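Side-chain contacts in adhesion G-protein coupled receptor G6 (Danio rerio, PDB 6V55), which probably acts as a cell-surface adhesion receptor that signals through G proteins in myelination, with a multidomain, calcium-binding extracellular region: residues V297-H301 with S302-I306; D353-T356 with P357-A361. All blocks are in the same frame, centred on the assembly; numbering follows the deposited sequence.

Contact 1. Residues V297-H301 with S302-I306; sequences VDWDH and SYWTI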
ATOM      1  N   VAL A 297     -16.545 -20.935  33.092  1.00 37.48           N
ATOM      2  CA  VAL A 297     -17.088 -20.531  31.803  1.00 34.74           C
ATOM      3  C   VAL A 297     -16.912 -19.020  31.697  1.00 34.98           C
ATOM      4  O   VAL A 297     -17.207 -18.288  32.648  1.00 32.78           O
ATOM      5  CB  VAL A 297     -18.569 -20.945  31.663  1.00 29.78           C
ATOM      6  CG1 VAL A 297     -19.122 -20.536  30.342  1.00 29.51           C
ATOM      7  CG2 VAL A 297     -18.732 -22.451  31.810  1.00 33.05           C
ATOM      8  N   ASP A 298     -16.389 -18.561  30.563  1.00 38.84           N
ATOM      9  CA  ASP A 298     -16.238 -17.144  30.260  1.00 38.53           C
ATOM     10  C   ASP A 298     -16.933 -16.835  28.939  1.00 28.90           C
ATOM     11  O   ASP A 298     -17.144 -17.723  28.107  1.00 27.49           O
ATOM     12  CB  ASP A 298     -14.748 -16.760  30.199  1.00 43.38           C
ATOM     13  CG  ASP A 298     -14.520 -15.260  30.175  1.00 47.88           C
ATOM     14  OD1 ASP A 298     -15.199 -14.525  30.916  1.00 49.92           O
ATOM     15  OD2 ASP A 298     -13.655 -14.813  29.391  1.00 53.13           O
ATOM     16  N   TRP A 299     -17.313 -15.570  28.770  1.00 31.32           N
ATOM     17  CA  TRP A 299     -17.938 -15.084  27.548  1.00 37.01           C
ATOM     18  C   TRP A 299     -16.880 -14.838  26.492  1.00 42.89           C
ATOM     19  O   TRP A 299     -16.345 -13.733  26.348  1.00 47.03           O
ATOM     20  CB  TRP A 299     -18.729 -13.814  27.819  1.00 35.61           C
ATOM     21  CG  TRP A 299     -19.805 -13.501  26.818  1.00 36.11           C
ATOM     22  CD1 TRP A 299     -19.905 -12.359  26.082  1.00 34.00           C
ATOM     23  CD2 TRP A 299     -21.001 -14.261  26.537  1.00 35.68           C
ATOM     24  NE1 TRP A 299     -21.049 -12.382  25.324  1.00 32.46           N
ATOM     25  CE2 TRP A 299     -21.739 -13.535  25.583  1.00 32.11           C
ATOM     26  CE3 TRP A 299     -21.494 -15.501  26.966  1.00 39.44           C
ATOM     27  CZ2 TRP A 299     -22.936 -14.002  25.048  1.00 34.22           C
ATOM     28  CZ3 TRP A 299     -22.702 -15.961  26.441  1.00 38.94           C
ATOM     29  CH2 TRP A 299     -23.402 -15.211  25.488  1.00 37.98           C
ATOM     30  N   ASP A 300     -16.614 -15.884  25.734  1.00 41.87           N
ATOM     31  CA  ASP A 300     -15.439 -16.018  24.904  1.00 43.06           C
ATOM     32  C   ASP A 300     -15.730 -17.241  24.058  1.00 43.93           C
ATOM     33  O   ASP A 300     -16.247 -18.235  24.579  1.00 45.46           O
ATOM     34  CB  ASP A 300     -14.182 -16.193  25.764  1.00 48.35           C
ATOM     35  CG  ASP A 300     -12.907 -16.039  24.984  1.00 55.18           C
ATOM     36  OD1 ASP A 300     -12.612 -16.905  24.119  1.00 57.45           O
ATOM     37  OD2 ASP A 300     -12.191 -15.051  25.257  1.00 56.68           O
ATOM     38  N   HIS A 301     -15.426 -17.145  22.759  1.00 40.06           N
ATOM     39  CA  HIS A 301     -15.929 -18.105  21.787  1.00 35.17           C
ATOM     40  C   HIS A 301     -15.361 -19.504  21.972  1.00 30.87           C
ATOM     41  O   HIS A 301     -16.058 -20.474  21.650  1.00 33.42           O
ATOM     42  CB  HIS A 301     -15.611 -17.634  20.384  1.00 39.14           C
ATOM     43  CG  HIS A 301     -16.505 -16.548  19.902  1.00 41.23           C
ATOM     44  ND1 HIS A 301     -17.761 -16.798  19.388  1.00 41.55           N
ATOM     45  CD2 HIS A 301     -16.322 -15.208  19.833  1.00 40.98           C
ATOM     46  CE1 HIS A 301     -18.317 -15.654  19.031  1.00 41.04           C
ATOM     47  NE2 HIS A 301     -17.466 -14.674  19.291  1.00 41.34           N
ATOM     48  N   SER A 302     -14.155 -19.622  22.551  1.00 25.54           N
ATOM     49  CA  SER A 302     -13.552 -20.924  22.824  1.00 30.62           C
ATOM     50  C   SER A 302     -14.313 -21.740  23.880  1.00 38.67           C
ATOM     51  O   SER A 302     -14.129 -22.963  23.939  1.00 40.16           O
ATOM     52  CB  SER A 302     -12.097 -20.735  23.270  1.00 30.57           C
ATOM     53  OG  SER A 302     -11.996 -19.826  24.359  1.00 31.42           O
ATOM     54  N   TYR A 303     -15.172 -21.095  24.692  1.00 39.55           N
ATOM     55  CA  TYR A 303     -15.959 -21.742  25.742  1.00 35.74           C
ATOM     56  C   TYR A 303     -17.336 -22.231  25.282  1.00 32.50           C
ATOM     57  O   TYR A 303     -17.984 -22.967  26.032  1.00 28.62           O
ATOM     58  CB  TYR A 303     -16.172 -20.774  26.917  1.00 27.64           C
ATOM     59  CG  TYR A 303     -14.946 -20.425  27.750  1.00 28.57           C
ATOM     60  CD1 TYR A 303     -14.061 -19.435  27.348  1.00 28.92           C
ATOM     61  CD2 TYR A 303     -14.702 -21.057  28.966  1.00 31.96           C
ATOM     62  CE1 TYR A 303     -12.946 -19.100  28.121  1.00 26.46           C
ATOM     63  CE2 TYR A 303     -13.587 -20.736  29.746  1.00 29.69           C
ATOM     64  CZ  TYR A 303     -12.722 -19.754  29.315  1.00 26.90           C
ATOM     65  OH  TYR A 303     -11.645 -19.433  30.101  1.00 30.03           O
ATOM     66  N   TRP A 304     -17.799 -21.843  24.084  1.00 34.44           N
ATOM     67  CA  TRP A 304     -19.199 -22.002  23.685  1.00 34.58           C
ATOM     68  C   TRP A 304     -19.326 -22.600  22.284  1.00 37.08           C
ATOM     69  O   TRP A 304     -18.407 -22.530  21.465  1.00 39.59           O
ATOM     70  CB  TRP A 304     -19.944 -20.651  23.695  1.00 34.20           C
ATOM     71  CG  TRP A 304     -20.075 -19.994  25.041  1.00 33.48           C
ATOM     72  CD1 TRP A 304     -19.191 -19.128  25.636  1.00 33.71           C
ATOM     73  CD2 TRP A 304     -21.159 -20.146  25.959  1.00 30.06           C
ATOM     74  NE1 TRP A 304     -19.658 -18.741  26.876  1.00 29.82           N
ATOM     75  CE2 TRP A 304     -20.868 -19.349  27.093  1.00 30.08           C
ATOM     76  CE3 TRP A 304     -22.347 -20.881  25.934  1.00 29.62           C
ATOM     77  CZ2 TRP A 304     -21.728 -19.264  28.183  1.00 30.32           C
ATOM     78  CZ3 TRP A 304     -23.195 -20.809  27.022  1.00 30.71           C
ATOM     79  CH2 TRP A 304     -22.880 -20.008  28.136  1.00 31.51           C
ATOM     80  N   THR A 305     -20.497 -23.185  22.010  1.00 38.84           N
ATOM     81  CA  THR A 305     -20.966 -23.426  20.641  1.00 41.30           C
ATOM     82  C   THR A 305     -22.239 -22.611  20.462  1.00 48.63           C
ATOM     83  O   THR A 305     -23.336 -23.058  20.819  1.00 50.23           O
ATOM     84  CB  THR A 305     -21.241 -24.897  20.345  1.00 37.12           C
ATOM     85  OG1 THR A 305     -22.406 -25.331  21.062  1.00 44.40           O
ATOM     86  CG2 THR A 305     -20.070 -25.733  20.737  1.00 28.83           C
ATOM     87  N   ILE A 306     -22.084 -21.415  19.916  1.00 50.96           N
ATOM     88  CA  ILE A 306     -23.195 -20.543  19.570  1.00 48.55           C
ATOM     89  C   ILE A 306     -23.067 -20.238  18.084  1.00 55.42           C
ATOM     90  O   ILE A 306     -22.030 -19.725  17.648  1.00 56.11           O
ATOM     91  CB  ILE A 306     -23.188 -19.243  20.391  1.00 43.21           C
ATOM     92  CG1 ILE A 306     -23.335 -19.547  21.881  1.00 42.27           C
ATOM     93  CG2 ILE A 306     -24.299 -18.317  19.924  1.00 43.68           C
ATOM     94  CD1 ILE A 306     -22.849 -18.417  22.754  1.00 40.89           C
TER

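Contact 2. Residues D353-T356 with P357-A361; sequences DEQT and PDRDA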
ATOM      1  N   ASP A 353     -45.646  22.897  -4.625  1.00 26.56           N
ATOM      2  CA  ASP A 353     -46.049  24.245  -4.265  1.00 26.66           C
ATOM      3  C   ASP A 353     -47.508  24.402  -4.645  1.00 30.82           C
ATOM      4  O   ASP A 353     -47.853  24.257  -5.821  1.00 31.48           O
ATOM      5  CB  ASP A 353     -45.194  25.274  -5.010  1.00 27.77           C
ATOM      6  CG  ASP A 353     -45.188  26.646  -4.339  1.00 33.38           C
ATOM      7  OD1 ASP A 353     -44.206  27.392  -4.528  1.00 36.89           O
ATOM      8  OD2 ASP A 353     -46.154  26.998  -3.630  1.00 38.18           O
ATOM      9  N   GLU A 354     -48.354  24.728  -3.673  1.00 31.44           N
ATOM     10  CA  GLU A 354     -49.749  25.009  -3.994  1.00 34.65           C
ATOM     11  C   GLU A 354     -50.026  26.493  -4.157  1.00 34.67           C
ATOM     12  O   GLU A 354     -51.122  26.860  -4.598  1.00 28.64           O
ATOM     13  CB  GLU A 354     -50.662  24.417  -2.937  1.00 39.84           C
ATOM     14  CG  GLU A 354     -51.014  22.989  -3.256  1.00 49.94           C
ATOM     15  CD  GLU A 354     -51.653  22.284  -2.092  1.00 60.62           C
ATOM     16  OE1 GLU A 354     -52.730  21.668  -2.297  1.00 65.42           O
ATOM     17  OE2 GLU A 354     -51.069  22.344  -0.980  1.00 61.96           O
ATOM     18  N   GLN A 355     -49.038  27.338  -3.851  1.00 29.44           N
ATOM     19  CA  GLN A 355     -49.124  28.782  -4.008  1.00 27.74           C
ATOM     20  C   GLN A 355     -48.018  29.266  -4.935  1.00 34.31           C
ATOM     21  O   GLN A 355     -47.182  30.091  -4.533  1.00 41.94           O
ATOM     22  CB  GLN A 355     -49.020  29.453  -2.640  1.00 27.71           C
ATOM     23  CG  GLN A 355     -50.162  29.097  -1.715  1.00 30.11           C
ATOM     24  CD  GLN A 355     -49.795  29.294  -0.271  1.00 34.91           C
ATOM     25  OE1 GLN A 355     -48.874  30.056   0.038  1.00 38.82           O
ATOM     26  NE2 GLN A 355     -50.502  28.600   0.630  1.00 32.55           N
ATOM     27  N   THR A 356     -47.982  28.709  -6.153  1.00 33.18           N
ATOM     28  CA  THR A 356     -46.941  29.055  -7.128  1.00 30.76           C
ATOM     29  C   THR A 356     -46.890  30.518  -7.583  1.00 36.48           C
ATOM     30  O   THR A 356     -45.763  31.055  -7.635  1.00 39.43           O
ATOM     31  CB  THR A 356     -47.021  28.100  -8.329  1.00 26.89           C
ATOM     32  OG1 THR A 356     -47.231  26.742  -7.894  1.00 27.01           O
ATOM     33  CG2 THR A 356     -45.777  28.170  -9.164  1.00 29.92           C
ATOM     34  N   PRO A 357     -48.005  31.236  -7.870  1.00 36.74           N
ATOM     35  CA  PRO A 357     -47.860  32.641  -8.275  1.00 34.84           C
ATOM     36  C   PRO A 357     -47.528  33.634  -7.177  1.00 40.12           C
ATOM     37  O   PRO A 357     -47.268  34.809  -7.483  1.00 43.48           O
ATOM     38  CB  PRO A 357     -49.227  32.944  -8.852  1.00 30.57           C
ATOM     39  CG  PRO A 357     -50.106  32.134  -8.120  1.00 30.34           C
ATOM     40  CD  PRO A 357     -49.428  30.859  -8.124  1.00 31.22           C
ATOM     41  N   ASP A 358     -47.521  33.216  -5.928  1.00 43.31           N
ATOM     42  CA  ASP A 358     -47.376  34.175  -4.840  1.00 49.01           C
ATOM     43  C   ASP A 358     -45.888  34.361  -4.543  1.00 54.48           C
ATOM     44  O   ASP A 358     -45.305  35.389  -4.886  1.00 55.63           O
ATOM     45  CB  ASP A 358     -48.202  33.699  -3.646  1.00 53.32           C
ATOM     46  CG  ASP A 358     -49.668  33.421  -4.041  1.00 62.48           C
ATOM     47  OD1 ASP A 358     -50.344  34.363  -4.516  1.00 65.66           O
ATOM     48  OD2 ASP A 358     -50.149  32.270  -3.917  1.00 64.73           O
ATOM     49  N   ARG A 359     -45.260  33.325  -3.995  1.00 56.19           N
ATOM     50  CA  ARG A 359     -43.925  33.392  -3.424  1.00 55.38           C
ATOM     51  C   ARG A 359     -42.870  32.873  -4.390  1.00 57.05           C
ATOM     52  O   ARG A 359     -43.163  32.383  -5.487  1.00 56.95           O
ATOM     53  CB  ARG A 359     -43.874  32.577  -2.134  1.00 54.13           C
ATOM     54  CG  ARG A 359     -43.973  31.083  -2.387  1.00 52.36           C
ATOM     55  CD  ARG A 359     -44.517  30.385  -1.173  1.00 51.73           C
ATOM     56  NE  ARG A 359     -44.953  29.032  -1.478  1.00 53.86           N
ATOM     57  CZ  ARG A 359     -45.602  28.256  -0.617  1.00 59.40           C
ATOM     58  NH1 ARG A 359     -45.899  28.703   0.602  1.00 60.02           N
ATOM     59  NH2 ARG A 359     -45.967  27.027  -0.964  1.00 61.40           N
ATOM     60  N   ASP A 360     -41.618  33.002  -3.948  1.00 57.49           N
ATOM     61  CA  ASP A 360     -40.477  32.307  -4.529  1.00 56.74           C
ATOM     62  C   ASP A 360     -40.089  31.220  -3.537  1.00 50.26           C
ATOM     63  O   ASP A 360     -39.611  31.518  -2.436  1.00 49.14           O
ATOM     64  CB  ASP A 360     -39.315  33.261  -4.792  1.00 59.99           C
ATOM     65  CG  ASP A 360     -38.001  32.531  -5.041  1.00 61.25           C
ATOM     66  OD1 ASP A 360     -37.791  32.012  -6.169  1.00 61.53           O
ATOM     67  OD2 ASP A 360     -37.185  32.465  -4.093  1.00 60.44           O
ATOM     68  N   ALA A 361     -40.296  29.962  -3.929  1.00 44.62           N
ATOM     69  CA  ALA A 361     -40.145  28.848  -3.004  1.00 37.86           C
ATOM     70  C   ALA A 361     -38.693  28.530  -2.670  1.00 42.68           C
ATOM     71  O   ALA A 361     -38.458  27.808  -1.693  1.00 46.85           O
ATOM     72  CB  ALA A 361     -40.836  27.609  -3.579  1.00 33.43           C
TER

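Contact 1. Residues V297-H301 with S302-I306
The indole of Trp-304 wedges into a hollow walled by Val-297 and Trp-299. Trp-299 drives the edge of its six-membered ring onto the face of Trp-304's pyrrole, a T-shaped pair with centroids 5.1 Å apart and planes at 74°, while Val-297 presses CG1 against Trp-304 CZ2 at 3.6 Å. Tryptophan suits this hollow because its flat bulk carries a donor: Trp-304 NE1 donates to Asp-298 O at 3.0 Å, from 40° out of the carbonyl plane. Within the pentraxin-family domain, a concanavalin-type β-sandwich, the chain makes a short 3-10 turn, Tyr-303 N bonded to Asp-300 O and Trp-304 N to His-301 O, before the weakly bonded strand 304-305. With CG swung beside its backbone N (chi1 -69°), Tyr-303 turns its ring face to Asp-298, whose CB makes a CH-pi contact 3.8 Å from the ring centroid, and Asp-300 CB touches Tyr-303 CD1 at 3.6 Å. With an alanine here, the CB atoms of Asp-298 and Asp-300 would probably lose their partner and a gap open between them. The Asp-298 carboxylate turns to Arg-118 in a salt bridge. Serine suits its place because the short hydroxyl arm of Ser-302 brings OG to Asp-300 OD1 at 3.0 Å, above the carboxylate plane.

Contact 2. Residues D353-T356 with P357-A361
Asp-353 carries CG anti to its backbone N (chi1 -159°) and Arg-359 sets CG between its own N and carbonyl carbon (chi1 70°), then runs extended to NE; the two side chains thus come at each other from opposite directions. They meet in a salt bridge, with Arg-359 NH2 2.7 Å from Asp-353 OD2. The carboxylate lies at the guanidinium edge, yet the planes are turned 37° apart and NH2 stands above the carboxylate plane; NE adds a weak bond to the same oxygen. From the opposite face of the carboxylate, Gln-355 N reaches Asp-353 OD2 at 2.9 Å, closing an Asx turn. Aspartate suits this place because its short arm can serve the nearby backbone and still meet the arginine, and the two bonds probably restrain its rotation. In the SEA domain this loop links the end of strand 342-353 to helix 361-374, where Asp-360 is the N-cap, its OD2 weakly bonded to Ala-363 N. Gln-355 lies over the guanidinium face, CB about 4.1 Å above its centre, and OE1 approaches NH1 without hydrogen bonding to it. NH1 instead donates to Asn-434 O, so arginine, with several N-H groups, can also tie the loop to the turn at Asn-434, between strands 431-433 and 436-445 of the same sheet. Against the other side of Gln-355 CB comes Asp-358 OD2, at 3.3 Å. At the other carboxylate oxygen, the small methyl of Ala-361, its CB, lies 3.5 Å from Asp-353 OD1 and also packs on Leu-436 and Tyr-403.

In the fold
Contact 1 and contact 2 belong to separate domains of one extended extracellular chain, the first in the pentraxin-family domain and the second in the SEA domain that follows it. Their centres lie 64 Å apart, with nearest atoms about 51 Å from each other, so neither touches the other. Both are local turns, but they are built differently: aromatic surfaces dominate 297-306, whereas a buried aspartate and its arginine organise 353-361. In contact 1 the side chain of Asp-300 is about 9 Å from a bound NAG. In contact 2 the side chain of Ala-361 is about 12 Å from a bound NAG. Neither contact supplies ligands to the calcium site, which is formed by Glu-53, Asp-61, Asp-98, Ser-100 and Val-101.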